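Long-range contact in methyltransferase domain-containing protein (Pyrococcus horikoshii, PDB 1VE3), which binds S-adenosylmethionine and is probably a methyltransferase that uses it as methyl donor, its substrate being unknown: residues A[137-151]-A[210-224]. Sequence-based numbering, arbitrary orientation.
Sequences KFIMYFTDLRELLPR and EAEEKVGNYSYLTVY
Ser219 OG is approached by two hydroxyls of strand 137-143, from directions about a right angle apart: it shares a hydrogen bond of 3.0 Å with Thr143 OG1, in which either could be the donor, and sits 3.1 Å from Tyr141 OH, a weak bond at most. Tyr141 reaches this place with CG anti to its backbone N (chi1 170°), which carries the ring across strand 219-224 until Val215 CB, on strand 210-215, meets its edge. The backbones pair as an antiparallel ladder from Phe138-Tyr224 (Tyr224 N to Phe138 O 2.7 Å) to Thr143-Ser219, and Asp144 N to Tyr218 O (3.0 Å, N-H...O 170°) adds one bond just past the strands. On the side of the sheet that carries Phe142 and Tyr220, Thr222 OG1 donates to Glu212 OE2, while one water joins Asp144 OD2 to Tyr220 OH. Asp144 also N-caps helix 145-148, its OD1 taking Glu147 N (2.7 Å) from above the carboxylate plane. Glu147 then lays CB over one face of the Tyr218 ring, a CH-pi contact. With an alanine here instead of Tyr218, Glu147 CB would probably lose the ring face it rests on, leaving a gap beside helix 145-148. At the far end, Lys137 NZ forms a salt bridge with Glu210 OE2 (3.1 Å), weak as a hydrogen bond; NZ also bonds Tyr35 O, and Glu210 OE1 bonds Asn225 ND2. Strand 219-226 is inserted antiparallel between 136-143 and outer strand 207-215, the reversed seventh strand marking the 3-2-1-4-5-7-6 order of class I SAM-dependent methyltransferases; helix 19-34 covers Ile139, Tyr141 and Leu221, and helix 196-203 packs on Met140, Phe142 and Tyr224.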
# COMPACT_ATOMS: atom_id res chain seq x y z
N LYS A 137 -22.00 -16.43 0.62
CA LYS A 137 -20.94 -16.50 -0.38
C LYS A 137 -19.54 -16.66 0.22
O LYS A 137 -19.19 -16.00 1.19
CB LYS A 137 -20.99 -15.25 -1.27
CG LYS A 137 -22.25 -15.22 -2.12
CD LYS A 137 -22.68 -13.82 -2.52
CE LYS A 137 -22.01 -13.36 -3.79
NZ LYS A 137 -22.61 -12.08 -4.27
N PHE A 138 -18.77 -17.58 -0.36
CA PHE A 138 -17.40 -17.84 0.06
C PHE A 138 -16.54 -17.11 -0.96
O PHE A 138 -16.60 -17.41 -2.14
CB PHE A 138 -17.09 -19.34 -0.01
CG PHE A 138 -15.66 -19.69 0.33
CD1 PHE A 138 -15.02 -20.74 -0.32
CD2 PHE A 138 -14.96 -19.00 1.32
CE1 PHE A 138 -13.70 -21.10 -0.00
CE2 PHE A 138 -13.65 -19.35 1.65
CZ PHE A 138 -13.02 -20.40 0.99
N ILE A 139 -15.74 -16.15 -0.51
CA ILE A 139 -14.89 -15.39 -1.42
C ILE A 139 -13.41 -15.52 -1.05
O ILE A 139 -12.99 -15.03 0.01
CB ILE A 139 -15.27 -13.90 -1.41
CG1 ILE A 139 -16.70 -13.73 -1.93
CG2 ILE A 139 -14.29 -13.10 -2.26
CD1 ILE A 139 -17.23 -12.31 -1.85
N MSE A 140 -12.63 -16.17 -1.90
CA MSE A 140 -11.21 -16.32 -1.60
C MSE A 140 -10.28 -15.78 -2.69
O MSE A 140 -10.62 -15.74 -3.87
CB MSE A 140 -10.86 -17.78 -1.23
CG MSE A 140 -10.54 -18.76 -2.36
SE MSE A 140 -9.70 -20.44 -1.68
CE MSE A 140 -7.87 -19.98 -1.98
N TYR A 141 -9.12 -15.33 -2.26
CA TYR A 141 -8.11 -14.80 -3.16
C TYR A 141 -6.85 -15.59 -2.88
O TYR A 141 -6.44 -15.72 -1.73
CB TYR A 141 -7.87 -13.32 -2.89
CG TYR A 141 -6.68 -12.77 -3.64
CD1 TYR A 141 -6.75 -12.46 -5.00
CD2 TYR A 141 -5.46 -12.57 -2.99
CE1 TYR A 141 -5.64 -11.98 -5.69
CE2 TYR A 141 -4.35 -12.09 -3.67
CZ TYR A 141 -4.44 -11.80 -5.02
OH TYR A 141 -3.32 -11.34 -5.68
N PHE A 142 -6.25 -16.13 -3.93
CA PHE A 142 -5.04 -16.91 -3.76
C PHE A 142 -4.14 -16.75 -4.96
O PHE A 142 -4.56 -16.27 -6.02
CB PHE A 142 -5.36 -18.40 -3.55
CG PHE A 142 -5.97 -19.07 -4.75
CD1 PHE A 142 -7.31 -18.86 -5.08
CD2 PHE A 142 -5.20 -19.89 -5.57
CE1 PHE A 142 -7.87 -19.46 -6.21
CE2 PHE A 142 -5.75 -20.49 -6.70
CZ PHE A 142 -7.09 -20.28 -7.02
N THR A 143 -2.90 -17.18 -4.80
CA THR A 143 -1.93 -17.09 -5.87
C THR A 143 -1.56 -18.49 -6.31
O THR A 143 -1.31 -19.37 -5.47
CB THR A 143 -0.67 -16.33 -5.39
OG1 THR A 143 -1.06 -14.99 -5.03
CG2 THR A 143 0.39 -16.27 -6.48
N ASP A 144 -1.54 -18.71 -7.62
CA ASP A 144 -1.17 -20.01 -8.15
C ASP A 144 0.35 -20.06 -8.01
O ASP A 144 1.10 -19.71 -8.92
CB ASP A 144 -1.56 -20.11 -9.63
CG ASP A 144 -1.32 -21.50 -10.20
OD1 ASP A 144 -0.24 -22.08 -9.93
OD2 ASP A 144 -2.19 -22.00 -10.95
N LEU A 145 0.80 -20.49 -6.83
CA LEU A 145 2.25 -20.42 -6.73
C LEU A 145 2.90 -21.55 -7.50
O LEU A 145 4.07 -21.49 -7.88
CB LEU A 145 2.63 -20.51 -5.25
CG LEU A 145 4.10 -20.17 -5.00
CD1 LEU A 145 4.83 -19.76 -6.28
CD2 LEU A 145 4.28 -19.01 -4.01
N ARG A 146 2.17 -22.57 -7.95
CA ARG A 146 2.74 -23.56 -8.85
C ARG A 146 3.15 -22.96 -10.19
O ARG A 146 4.19 -23.31 -10.74
CB ARG A 146 1.75 -24.71 -9.05
CG ARG A 146 2.31 -25.88 -9.85
CD ARG A 146 1.56 -27.14 -9.51
NE ARG A 146 1.65 -27.43 -8.08
CZ ARG A 146 0.96 -28.39 -7.46
NH1 ARG A 146 0.13 -29.15 -8.15
NH2 ARG A 146 1.10 -28.57 -6.16
N GLU A 147 2.33 -22.06 -10.72
CA GLU A 147 2.62 -21.43 -11.99
C GLU A 147 3.69 -20.35 -11.83
O GLU A 147 4.50 -20.11 -12.73
CB GLU A 147 1.35 -20.80 -12.58
CG GLU A 147 0.30 -21.80 -13.04
CD GLU A 147 0.83 -22.77 -14.09
OE1 GLU A 147 1.46 -23.78 -13.70
OE2 GLU A 147 0.61 -22.52 -15.29
N LEU A 148 3.69 -19.70 -10.67
CA LEU A 148 4.65 -18.64 -10.36
C LEU A 148 6.04 -19.18 -10.03
O LEU A 148 7.04 -18.51 -10.24
CB LEU A 148 4.13 -17.81 -9.19
CG LEU A 148 5.03 -16.71 -8.62
CD1 LEU A 148 5.24 -15.63 -9.67
CD2 LEU A 148 4.38 -16.13 -7.37
N LEU A 149 6.08 -20.41 -9.52
CA LEU A 149 7.34 -21.06 -9.12
C LEU A 149 8.48 -20.82 -10.13
O LEU A 149 9.54 -20.32 -9.79
CB LEU A 149 7.07 -22.56 -8.98
CG LEU A 149 7.04 -23.01 -7.52
CD1 LEU A 149 7.65 -24.40 -7.32
CD2 LEU A 149 7.80 -22.08 -6.58
N PRO A 150 8.28 -21.18 -11.41
CA PRO A 150 9.31 -21.01 -12.44
C PRO A 150 10.04 -19.67 -12.40
O PRO A 150 11.27 -19.63 -12.35
CB PRO A 150 8.52 -21.20 -13.73
CG PRO A 150 7.52 -22.23 -13.34
CD PRO A 150 7.04 -21.73 -12.00
N ARG A 151 9.29 -18.57 -12.42
CA ARG A 151 9.89 -17.25 -12.37
C ARG A 151 9.53 -16.49 -11.10
O ARG A 151 9.03 -15.36 -11.16
CB ARG A 151 9.50 -16.44 -13.62
CG ARG A 151 8.11 -16.74 -14.20
CD ARG A 151 6.99 -16.06 -13.42
NE ARG A 151 5.70 -16.24 -14.09
CZ ARG A 151 4.56 -15.68 -13.69
NH1 ARG A 151 3.44 -15.90 -14.36
NH2 ARG A 151 4.54 -14.88 -12.63
N GLU A 210 -19.65 -18.97 -8.44
CA GLU A 210 -20.50 -17.86 -8.88
C GLU A 210 -19.74 -17.01 -9.90
O GLU A 210 -20.26 -16.72 -10.97
CB GLU A 210 -20.88 -16.99 -7.67
CG GLU A 210 -21.87 -15.87 -7.99
CD GLU A 210 -22.25 -15.06 -6.76
OE1 GLU A 210 -22.54 -15.66 -5.71
OE2 GLU A 210 -22.27 -13.81 -6.84
N ALA A 211 -18.51 -16.63 -9.57
CA ALA A 211 -17.70 -15.81 -10.46
C ALA A 211 -16.20 -16.01 -10.21
O ALA A 211 -15.81 -16.66 -9.25
CB ALA A 211 -18.05 -14.34 -10.27
N GLU A 212 -15.38 -15.44 -11.09
CA GLU A 212 -13.93 -15.55 -10.95
C GLU A 212 -13.24 -14.39 -11.65
O GLU A 212 -13.52 -14.10 -12.82
CB GLU A 212 -13.46 -16.88 -11.54
CG GLU A 212 -12.03 -17.23 -11.18
CD GLU A 212 -11.77 -18.71 -11.27
OE1 GLU A 212 -11.73 -19.25 -12.40
OE2 GLU A 212 -11.63 -19.35 -10.20
N GLU A 213 -12.33 -13.73 -10.94
CA GLU A 213 -11.60 -12.60 -11.48
C GLU A 213 -10.10 -12.90 -11.48
O GLU A 213 -9.56 -13.32 -10.45
CB GLU A 213 -11.83 -11.35 -10.63
CG GLU A 213 -13.29 -10.92 -10.44
CD GLU A 213 -13.83 -10.09 -11.59
OE1 GLU A 213 -13.03 -9.48 -12.34
OE2 GLU A 213 -15.07 -10.02 -11.74
N LYS A 214 -9.44 -12.68 -12.61
CA LYS A 214 -8.01 -12.90 -12.68
C LYS A 214 -7.31 -11.63 -12.21
O LYS A 214 -7.60 -10.54 -12.70
CB LYS A 214 -7.58 -13.25 -14.10
CG LYS A 214 -6.14 -13.75 -14.19
CD LYS A 214 -5.90 -14.52 -15.49
CE LYS A 214 -4.57 -15.25 -15.44
NZ LYS A 214 -4.35 -16.08 -16.66
N VAL A 215 -6.40 -11.77 -11.25
CA VAL A 215 -5.67 -10.63 -10.70
C VAL A 215 -4.18 -10.79 -10.95
O VAL A 215 -3.58 -11.80 -10.59
CB VAL A 215 -5.92 -10.51 -9.17
CG1 VAL A 215 -5.21 -9.28 -8.62
CG2 VAL A 215 -7.42 -10.44 -8.89
N GLY A 216 -3.58 -9.78 -11.57
CA GLY A 216 -2.16 -9.85 -11.85
C GLY A 216 -1.87 -10.94 -12.86
O GLY A 216 -2.73 -11.29 -13.67
N ASN A 217 -0.66 -11.48 -12.80
CA ASN A 217 -0.25 -12.52 -13.74
C ASN A 217 -0.73 -13.92 -13.37
O ASN A 217 -0.98 -14.73 -14.26
CB ASN A 217 1.27 -12.52 -13.89
CG ASN A 217 1.76 -11.38 -14.76
OD1 ASN A 217 2.95 -11.08 -14.80
ND2 ASN A 217 0.84 -10.74 -15.48
N TYR A 218 -0.86 -14.20 -12.08
CA TYR A 218 -1.32 -15.52 -11.67
C TYR A 218 -2.11 -15.61 -10.38
O TYR A 218 -2.02 -16.60 -9.66
CB TYR A 218 -0.13 -16.48 -11.63
CG TYR A 218 0.04 -17.28 -12.90
CD1 TYR A 218 1.31 -17.61 -13.39
CD2 TYR A 218 -1.08 -17.73 -13.61
CE1 TYR A 218 1.46 -18.36 -14.56
CE2 TYR A 218 -0.94 -18.48 -14.78
CZ TYR A 218 0.33 -18.79 -15.25
OH TYR A 218 0.47 -19.54 -16.40
N SER A 219 -2.89 -14.58 -10.09
CA SER A 219 -3.71 -14.57 -8.88
C SER A 219 -5.18 -14.57 -9.24
O SER A 219 -5.57 -14.09 -10.31
CB SER A 219 -3.36 -13.37 -8.00
OG SER A 219 -2.06 -13.51 -7.47
N TYR A 220 -6.01 -15.12 -8.35
CA TYR A 220 -7.44 -15.21 -8.61
C TYR A 220 -8.35 -14.88 -7.44
O TYR A 220 -8.07 -15.24 -6.30
CB TYR A 220 -7.80 -16.62 -9.07
CG TYR A 220 -7.05 -17.05 -10.29
CD1 TYR A 220 -7.54 -16.77 -11.57
CD2 TYR A 220 -5.83 -17.70 -10.18
CE1 TYR A 220 -6.82 -17.12 -12.70
CE2 TYR A 220 -5.10 -18.05 -11.29
CZ TYR A 220 -5.60 -17.75 -12.55
OH TYR A 220 -4.86 -18.09 -13.65
N LEU A 221 -9.44 -14.18 -7.75
CA LEU A 221 -10.45 -13.86 -6.75
C LEU A 221 -11.61 -14.73 -7.20
O LEU A 221 -12.12 -14.56 -8.31
CB LEU A 221 -10.86 -12.39 -6.82
CG LEU A 221 -12.00 -12.09 -5.84
CD1 LEU A 221 -11.43 -11.97 -4.44
CD2 LEU A 221 -12.69 -10.81 -6.24
N THR A 222 -12.03 -15.66 -6.35
CA THR A 222 -13.13 -16.55 -6.71
C THR A 222 -14.33 -16.41 -5.78
O THR A 222 -14.18 -16.28 -4.57
CB THR A 222 -12.69 -18.02 -6.69
OG1 THR A 222 -11.58 -18.20 -7.58
CG2 THR A 222 -13.83 -18.92 -7.14
N VAL A 223 -15.53 -16.43 -6.36
CA VAL A 223 -16.76 -16.32 -5.58
C VAL A 223 -17.48 -17.67 -5.62
O VAL A 223 -17.85 -18.16 -6.68
CB VAL A 223 -17.67 -15.20 -6.13
CG1 VAL A 223 -18.94 -15.10 -5.29
CG2 VAL A 223 -16.93 -13.87 -6.09
N TYR A 224 -17.69 -18.26 -4.45
CA TYR A 224 -18.33 -19.57 -4.34
C TYR A 224 -19.65 -19.56 -3.57
O TYR A 224 -19.85 -18.75 -2.66
CB TYR A 224 -17.38 -20.57 -3.66
CG TYR A 224 -16.24 -21.06 -4.52
CD1 TYR A 224 -16.47 -21.87 -5.63
CD2 TYR A 224 -14.92 -20.73 -4.21
CE1 TYR A 224 -15.43 -22.34 -6.41
CE2 TYR A 224 -13.86 -21.20 -4.98
CZ TYR A 224 -14.12 -22.00 -6.08
OH TYR A 224 -13.09 -22.48 -6.85
O HOH W 1 -3.01 -20.25 -13.14